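Side-chain contacts in DsbA-like disulfide oxidoreductase (Wolbachia endosymbiont of Drosophila melanogaster, PDB 6EEZ), which catalyses thiol-disulfide exchange and acts as a disulfide isomerase, probably through a CxxC motif at the start of a helix, as in other thioredoxin-fold proteins: residues Val88-Lys93 / Ala137-Gln142; Arg152-Gly157 / Phe161-Asp166. One frame throughout, in Å; residues are numbered along the deposited sequence.

Interaction 1. Residues Val88-Lys93 / Ala137-Gln142; sequences VYFLDK and ADKIEQ
Phe90, near the end of helix 76-91, reaches across to Lys139 and Ile140 in the first turns of helix 137-154, a helix-to-helix contact in the helical part that DsbA-like proteins carry within their thioredoxin fold. Within residues 88-93, the ring makes all the contacts. Its far corner, CZ, lies 4.0 Å from CG of Lys139, and its CE2 lies 4.3 Å from CG1 of Ile140, so one aromatic group is shared by two neighbouring residues. Both aliphatic groups meet the ring obliquely, and the side chains of Phe90 and Lys139 cross at about a right angle. The Lys139 side chain leaves trans to N (chi1 -176°), which carries its CG methylene to the ring; bends at chi2 and chi3 then lead the ammonium group away. Ile140 starts out to one side of the opposing helix and comes nearer through CG1. No hydrogen bond joins the segments, which approach no nearer than 9.3 Å between the CA atoms of Phe90 and Ile140. Behind this shell, Ile140 also packs on Lys83 and Leu86 of helix 76-91, and Glu141 forms a salt bridge with Lys83, tying the same two helices together through a polar contact. Within its own helix, Phe90 has a neighbour over one ring face: CD2 of Tyr89 sits 3.7 Å above the plane, over the ring's centre.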
ATOM      1  N   VAL A  88     -10.253  -3.821   8.233  1.00 51.76           N
ATOM      2  CA  VAL A  88     -10.171  -2.672   9.122  1.00 50.56           C
ATOM      3  C   VAL A  88     -10.565  -1.375   8.397  1.00 49.34           C
ATOM      4  O   VAL A  88     -11.317  -0.554   8.920  1.00 49.63           O
ATOM      5  CB  VAL A  88      -8.738  -2.546   9.699  1.00 49.51           C
ATOM      6  CG1 VAL A  88      -8.508  -1.183  10.351  1.00 48.30           C
ATOM      7  CG2 VAL A  88      -8.476  -3.670  10.679  1.00 50.86           C
ATOM      8  N   TYR A  89     -10.034  -1.190   7.199  1.00 48.01           N
ATOM      9  CA  TYR A  89     -10.330  -0.016   6.388  1.00 47.11           C
ATOM     10  C   TYR A  89     -11.824   0.248   6.260  1.00 48.43           C
ATOM     11  O   TYR A  89     -12.286   1.377   6.413  1.00 48.48           O
ATOM     12  CB  TYR A  89      -9.716  -0.188   4.999  1.00 46.50           C
ATOM     13  CG  TYR A  89     -10.115   0.853   3.989  1.00 46.08           C
ATOM     14  CD1 TYR A  89      -9.571   2.128   4.021  1.00 44.65           C
ATOM     15  CD2 TYR A  89     -11.011   0.546   2.974  1.00 47.32           C
ATOM     16  CE1 TYR A  89      -9.914   3.080   3.079  1.00 44.04           C
ATOM     17  CE2 TYR A  89     -11.365   1.492   2.017  1.00 46.76           C
ATOM     18  CZ  TYR A  89     -10.813   2.759   2.074  1.00 45.02           C
ATOM     19  OH  TYR A  89     -11.177   3.697   1.128  1.00 44.48           O
ATOM     20  N   PHE A  90     -12.578  -0.801   5.978  1.00 48.79           N
ATOM     21  CA  PHE A  90     -13.991  -0.637   5.738  1.00 49.48           C
ATOM     22  C   PHE A  90     -14.785  -0.406   7.014  1.00 50.41           C
ATOM     23  O   PHE A  90     -15.881   0.145   6.954  1.00 51.15           O
ATOM     24  CB  PHE A  90     -14.520  -1.846   4.980  1.00 50.60           C
ATOM     25  CG  PHE A  90     -14.179  -1.815   3.520  1.00 50.29           C
ATOM     26  CD1 PHE A  90     -14.797  -0.898   2.670  1.00 50.13           C
ATOM     27  CD2 PHE A  90     -13.227  -2.668   3.002  1.00 50.50           C
ATOM     28  CE1 PHE A  90     -14.477  -0.853   1.316  1.00 49.89           C
ATOM     29  CE2 PHE A  90     -12.900  -2.635   1.635  1.00 50.31           C
ATOM     30  CZ  PHE A  90     -13.522  -1.725   0.799  1.00 49.91           C
ATOM     31  N   LEU A  91     -14.240  -0.804   8.160  1.00 56.96           N
ATOM     32  CA  LEU A  91     -14.857  -0.468   9.454  1.00 58.46           C
ATOM     33  C   LEU A  91     -14.593   0.979   9.814  1.00 57.79           C
ATOM     34  O   LEU A  91     -15.488   1.702  10.253  1.00 59.69           O
ATOM     35  CB  LEU A  91     -14.320  -1.355  10.575  1.00 59.49           C
ATOM     36  CG  LEU A  91     -14.736  -2.819  10.601  1.00 61.04           C
ATOM     37  CD1 LEU A  91     -13.839  -3.562  11.564  1.00 61.78           C
ATOM     38  CD2 LEU A  91     -16.193  -2.965  11.007  1.00 63.75           C
ATOM     39  N   ASP A  92     -13.345   1.382   9.636  1.00 50.95           N
ATOM     40  CA  ASP A  92     -12.894   2.695  10.024  1.00 51.38           C
ATOM     41  C   ASP A  92     -11.611   2.975   9.291  1.00 50.90           C
ATOM     42  O   ASP A  92     -10.595   2.336   9.535  1.00 50.72           O
ATOM     43  CB  ASP A  92     -12.715   2.750  11.542  1.00 52.46           C
ATOM     44  CG  ASP A  92     -12.066   4.040  12.032  1.00 52.85           C
ATOM     45  OD1 ASP A  92     -11.875   5.000  11.264  1.00 52.54           O
ATOM     46  OD2 ASP A  92     -11.758   4.087  13.235  1.00 53.28           O
ATOM     47  N   LYS A  93     -11.675   3.941   8.387  1.00 51.87           N
ATOM     48  CA  LYS A  93     -10.584   4.256   7.490  1.00 51.28           C
ATOM     49  C   LYS A  93      -9.421   4.915   8.200  1.00 51.64           C
ATOM     50  O   LYS A  93      -8.282   4.856   7.722  1.00 51.17           O
ATOM     51  CB  LYS A  93     -11.083   5.169   6.375  1.00 50.59           C
ATOM     52  CG  LYS A  93     -12.146   4.549   5.506  1.00 50.64           C
ATOM     53  CD  LYS A  93     -12.453   5.441   4.303  1.00 49.58           C
ATOM     54  CE  LYS A  93     -13.384   4.754   3.296  1.00 49.35           C
ATOM     55  NZ  LYS A  93     -14.624   4.271   3.946  1.00 51.22           N
ATOM     56  N   ALA A 137     -16.298  -9.508   2.026  1.00 53.21           N
ATOM     57  CA  ALA A 137     -15.380 -10.508   1.485  1.00 52.41           C
ATOM     58  C   ALA A 137     -15.220 -10.341  -0.025  1.00 51.10           C
ATOM     59  O   ALA A 137     -14.093 -10.264  -0.519  1.00 48.90           O
ATOM     60  CB  ALA A 137     -15.859 -11.900   1.824  1.00 56.37           C
ATOM     61  N   ASP A 138     -16.334 -10.262  -0.751  1.00 54.78           N
ATOM     62  CA  ASP A 138     -16.278 -10.061  -2.202  1.00 53.31           C
ATOM     63  C   ASP A 138     -15.464  -8.829  -2.587  1.00 51.43           C
ATOM     64  O   ASP A 138     -14.704  -8.870  -3.547  1.00 49.73           O
ATOM     65  CB  ASP A 138     -17.679  -9.918  -2.797  1.00 55.73           C
ATOM     66  CG  ASP A 138     -18.479 -11.185  -2.714  1.00 60.46           C
ATOM     67  OD1 ASP A 138     -17.901 -12.210  -2.291  1.00 60.92           O
ATOM     68  OD2 ASP A 138     -19.680 -11.160  -3.079  1.00 64.05           O
ATOM     69  N   LYS A 139     -15.623  -7.729  -1.852  1.00 52.34           N
ATOM     70  CA  LYS A 139     -15.020  -6.475  -2.275  1.00 50.79           C
ATOM     71  C   LYS A 139     -13.542  -6.456  -1.949  1.00 49.59           C
ATOM     72  O   LYS A 139     -12.743  -5.925  -2.709  1.00 48.16           O
ATOM     73  CB  LYS A 139     -15.705  -5.286  -1.632  1.00 51.48           C
ATOM     74  CG  LYS A 139     -15.171  -3.963  -2.128  1.00 50.04           C
ATOM     75  CD  LYS A 139     -16.297  -3.054  -2.594  1.00 51.37           C
ATOM     76  CE  LYS A 139     -16.857  -3.498  -3.942  1.00 51.31           C
ATOM     77  NZ  LYS A 139     -18.070  -2.720  -4.309  1.00 52.91           N
ATOM     78  N   ILE A 140     -13.182  -7.037  -0.814  1.00 45.85           N
ATOM     79  CA  ILE A 140     -11.780  -7.177  -0.450  1.00 44.93           C
ATOM     80  C   ILE A 140     -11.073  -8.069  -1.472  1.00 43.97           C
ATOM     81  O   ILE A 140      -9.967  -7.771  -1.911  1.00 42.57           O
ATOM     82  CB  ILE A 140     -11.620  -7.785   0.959  1.00 46.48           C
ATOM     83  CG1 ILE A 140     -12.172  -6.814   2.008  1.00 47.44           C
ATOM     84  CG2 ILE A 140     -10.158  -8.114   1.233  1.00 45.63           C
ATOM     85  CD1 ILE A 140     -12.374  -7.426   3.372  1.00 49.10           C
ATOM     86  N   GLU A 141     -11.714  -9.180  -1.813  1.00 54.14           N
ATOM     87  CA  GLU A 141     -11.160 -10.119  -2.767  1.00 53.26           C
ATOM     88  C   GLU A 141     -10.936  -9.399  -4.102  1.00 52.12           C
ATOM     89  O   GLU A 141      -9.872  -9.504  -4.695  1.00 50.25           O
ATOM     90  CB  GLU A 141     -12.093 -11.325  -2.929  1.00 54.49           C
ATOM     91  CG  GLU A 141     -11.755 -12.256  -4.100  1.00 54.04           C
ATOM     92  CD  GLU A 141     -10.450 -13.024  -3.894  1.00 53.19           C
ATOM     93  OE1 GLU A 141      -9.930 -13.033  -2.753  1.00 53.72           O
ATOM     94  OE2 GLU A 141      -9.957 -13.637  -4.868  1.00 52.13           O
ATOM     95  N   GLN A 142     -11.944  -8.649  -4.541  1.00 53.79           N
ATOM     96  CA  GLN A 142     -11.881  -7.893  -5.790  1.00 52.52           C
ATOM     97  C   GLN A 142     -10.738  -6.894  -5.785  1.00 51.30           C
ATOM     98  O   GLN A 142     -10.006  -6.776  -6.778  1.00 50.33           O
ATOM     99  CB  GLN A 142     -13.203  -7.162  -6.042  1.00 53.08           C
ATOM    100  CG  GLN A 142     -13.315  -6.546  -7.417  1.00 51.99           C
ATOM    101  CD  GLN A 142     -14.656  -5.867  -7.652  1.00 53.50           C
ATOM    102  OE1 GLN A 142     -14.831  -4.703  -7.299  1.00 53.89           O
ATOM    103  NE2 GLN A 142     -15.609  -6.590  -8.258  1.00 54.68           N
TER

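Interaction 2. Residues Arg152-Gly157 / Phe161-Asp166; sequences RDLGVG and FLIIGD
Helix 137-154 ends in a turn where Gly155 adopts positive phi (65°), and the chain then comes back as strand 161-164, with the CA atoms of Val156 and Phe161 7.9 Å apart, a short helix-to-strand return onto the sheet of the thioredoxin fold. Phe161 is the centre of the contact. The CG2 methyl of Val156 rests over one face of its ring, 3.8 Å from the centroid and only 5° off the ring normal, a well-aligned CH-pi interaction. The other methyl of Val156, CG1, lies 3.8 Å from Phe161 CD2, so both methyls lie on one side of the ring plane, CG2 over the centre and CG1 displaced beyond the rim at CD2. Phe161 has chi1 68°, with CG set between the backbone N and the carbonyl carbon, and in this conformation the ring lies beneath Val156. Leu154, in the last turn of the helix, comes at the ring obliquely, its CD1 3.9 Å from Phe161 CE1. Around this apolar patch, Leu168 of strand 167-170 touches Val156, Phe161 and Ile163. Phe161 also stacks with Phe40 of strand 36-41 and is backbone hydrogen-bonded to it, strand 161-164 lying between 36-41 and 167-170. Two residues farther along the strand, Ile163 reaches toward Leu154 tip to tip, and their CD1 methyls meet at 3.7 Å.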
ATOM      1  N   ARG A 152       1.122  -7.047 -12.039  1.00 35.55           N
ATOM      2  CA  ARG A 152       1.517  -7.796 -13.236  1.00 36.59           C
ATOM      3  C   ARG A 152       1.641  -6.849 -14.441  1.00 38.02           C
ATOM      4  O   ARG A 152       2.625  -6.904 -15.168  1.00 37.95           O
ATOM      5  CB  ARG A 152       0.524  -8.916 -13.574  1.00 38.36           C
ATOM      6  CG  ARG A 152       0.412 -10.023 -12.545  1.00 37.54           C
ATOM      7  CD  ARG A 152       1.578 -11.000 -12.607  1.00 36.80           C
ATOM      8  NE  ARG A 152       1.707 -11.729 -13.868  1.00 38.00           N
ATOM      9  CZ  ARG A 152       1.147 -12.913 -14.131  1.00 40.16           C
ATOM     10  NH1 ARG A 152       0.379 -13.505 -13.235  1.00 40.92           N
ATOM     11  NH2 ARG A 152       1.348 -13.516 -15.305  1.00 42.67           N
ATOM     12  N   ASP A 153       0.650  -5.981 -14.633  1.00 35.54           N
ATOM     13  CA  ASP A 153       0.622  -5.091 -15.805  1.00 37.01           C
ATOM     14  C   ASP A 153       1.784  -4.109 -15.830  1.00 35.32           C
ATOM     15  O   ASP A 153       2.254  -3.706 -16.897  1.00 36.95           O
ATOM     16  CB  ASP A 153      -0.688  -4.303 -15.854  1.00 38.36           C
ATOM     17  CG  ASP A 153      -1.870  -5.162 -16.220  1.00 39.58           C
ATOM     18  OD1 ASP A 153      -1.660  -6.226 -16.846  1.00 40.08           O
ATOM     19  OD2 ASP A 153      -3.010  -4.778 -15.881  1.00 39.67           O
ATOM     20  N   LEU A 154       2.253  -3.738 -14.652  1.00 33.73           N
ATOM     21  CA  LEU A 154       3.349  -2.802 -14.538  1.00 31.27           C
ATOM     22  C   LEU A 154       4.667  -3.541 -14.660  1.00 31.39           C
ATOM     23  O   LEU A 154       5.706  -2.921 -14.789  1.00 30.32           O
ATOM     24  CB  LEU A 154       3.258  -2.025 -13.207  1.00 28.85           C
ATOM     25  CG  LEU A 154       2.126  -0.978 -13.111  1.00 28.88           C
ATOM     26  CD1 LEU A 154       2.017  -0.380 -11.718  1.00 27.85           C
ATOM     27  CD2 LEU A 154       2.315   0.135 -14.132  1.00 29.57           C
ATOM     28  N   GLY A 155       4.625  -4.873 -14.590  1.00 33.19           N
ATOM     29  CA  GLY A 155       5.779  -5.713 -14.876  1.00 35.77           C
ATOM     30  C   GLY A 155       6.987  -5.622 -13.955  1.00 35.93           C
ATOM     31  O   GLY A 155       8.065  -6.098 -14.298  1.00 37.83           O
ATOM     32  N   VAL A 156       6.813  -5.037 -12.780  1.00 31.23           N
ATOM     33  CA  VAL A 156       7.906  -4.897 -11.821  1.00 30.68           C
ATOM     34  C   VAL A 156       8.424  -6.253 -11.320  1.00 31.63           C
ATOM     35  O   VAL A 156       9.637  -6.460 -11.218  1.00 32.53           O
ATOM     36  CB  VAL A 156       7.474  -4.053 -10.612  1.00 28.56           C
ATOM     37  CG1 VAL A 156       8.610  -3.956  -9.613  1.00 28.73           C
ATOM     38  CG2 VAL A 156       7.039  -2.659 -11.066  1.00 27.75           C
ATOM     39  N   GLY A 157       7.496  -7.162 -11.017  1.00 30.71           N
ATOM     40  CA  GLY A 157       7.836  -8.528 -10.670  1.00 32.27           C
ATOM     41  C   GLY A 157       8.169  -8.775  -9.204  1.00 31.73           C
ATOM     42  O   GLY A 157       8.646  -9.852  -8.876  1.00 32.97           O
ATOM     43  N   PHE A 161       7.368  -1.371  -4.449  1.00 27.52           N
ATOM     44  CA  PHE A 161       7.673  -0.331  -5.410  1.00 27.94           C
ATOM     45  C   PHE A 161       6.671   0.774  -5.216  1.00 27.03           C
ATOM     46  O   PHE A 161       5.598   0.550  -4.630  1.00 25.82           O
ATOM     47  CB  PHE A 161       7.691  -0.843  -6.875  1.00 28.32           C
ATOM     48  CG  PHE A 161       6.352  -1.268  -7.422  1.00 27.35           C
ATOM     49  CD1 PHE A 161       5.544  -0.366  -8.085  1.00 26.87           C
ATOM     50  CD2 PHE A 161       5.940  -2.586  -7.352  1.00 27.59           C
ATOM     51  CE1 PHE A 161       4.329  -0.757  -8.628  1.00 26.60           C
ATOM     52  CE2 PHE A 161       4.725  -2.980  -7.895  1.00 27.52           C
ATOM     53  CZ  PHE A 161       3.923  -2.067  -8.534  1.00 27.14           C
ATOM     54  N   LEU A 162       7.060   1.964  -5.676  1.00 29.48           N
ATOM     55  CA  LEU A 162       6.299   3.177  -5.453  1.00 29.06           C
ATOM     56  C   LEU A 162       6.223   4.050  -6.709  1.00 29.80           C
ATOM     57  O   LEU A 162       7.226   4.388  -7.350  1.00 31.98           O
ATOM     58  CB  LEU A 162       6.923   3.960  -4.294  1.00 30.03           C
ATOM     59  CG  LEU A 162       6.293   5.288  -3.867  1.00 30.00           C
ATOM     60  CD1 LEU A 162       4.884   5.047  -3.373  1.00 28.47           C
ATOM     61  CD2 LEU A 162       7.120   5.957  -2.774  1.00 31.34           C
ATOM     62  N   ILE A 163       4.997   4.401  -7.050  1.00 25.93           N
ATOM     63  CA  ILE A 163       4.723   5.340  -8.113  1.00 26.32           C
ATOM     64  C   ILE A 163       4.493   6.711  -7.540  1.00 27.09           C
ATOM     65  O   ILE A 163       3.652   6.886  -6.671  1.00 25.64           O
ATOM     66  CB  ILE A 163       3.480   4.927  -8.912  1.00 25.78           C
ATOM     67  CG1 ILE A 163       3.693   3.558  -9.538  1.00 25.88           C
ATOM     68  CG2 ILE A 163       3.139   5.988  -9.972  1.00 26.55           C
ATOM     69  CD1 ILE A 163       2.435   3.030 -10.229  1.00 26.05           C
ATOM     70  N   ILE A 164       5.237   7.686  -8.030  1.00 26.31           N
ATOM     71  CA  ILE A 164       4.912   9.087  -7.772  1.00 27.71           C
ATOM     72  C   ILE A 164       4.862   9.828  -9.103  1.00 29.31           C
ATOM     73  O   ILE A 164       5.865   9.903  -9.800  1.00 30.65           O
ATOM     74  CB  ILE A 164       5.956   9.772  -6.869  1.00 29.30           C
ATOM     75  CG1 ILE A 164       6.201   8.963  -5.587  1.00 27.90           C
ATOM     76  CG2 ILE A 164       5.525  11.176  -6.557  1.00 30.57           C
ATOM     77  CD1 ILE A 164       7.367   9.519  -4.715  1.00 29.37           C
ATOM     78  N   GLY A 165       3.709  10.408  -9.421  1.00 31.46           N
ATOM     79  CA  GLY A 165       3.556  11.168 -10.642  1.00 33.14           C
ATOM     80  C   GLY A 165       3.748  10.255 -11.854  1.00 32.42           C
ATOM     81  O   GLY A 165       2.987   9.304 -12.025  1.00 30.63           O
ATOM     82  N   ASP A 166       4.782  10.518 -12.655  1.00 39.29           N
ATOM     83  CA  ASP A 166       5.068   9.717 -13.845  1.00 39.66           C
ATOM     84  C   ASP A 166       6.294   8.837 -13.649  1.00 39.64           C
ATOM     85  O   ASP A 166       6.846   8.306 -14.625  1.00 40.41           O
ATOM     86  CB  ASP A 166       5.266  10.623 -15.070  1.00 42.02           C
ATOM     87  CG  ASP A 166       6.375  11.639 -14.880  1.00 44.60           C
ATOM     88  OD1 ASP A 166       6.910  11.743 -13.750  1.00 45.06           O
ATOM     89  OD2 ASP A 166       6.698  12.356 -15.861  1.00 46.41           O
TER

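Helix 137-154 takes part in both interactions, its first turns in interaction 1 and its last turn and the turn that follows in interaction 2, and the contacts lie on opposite sides of the chain's centre, about 23 Å apart between their own centres. Interaction 1 joins two helices and is partly buried: one aromatic ring meets the aliphatic part of an exposed lysine as well as a buried isoleucine. Interaction 2 attaches the other end of the same helix to the sheet and is buried and wholly apolar, with a methyl aligned over a ring face as well as an oblique contact. Together they connect one long helix to the helical part and the thioredoxin sheet.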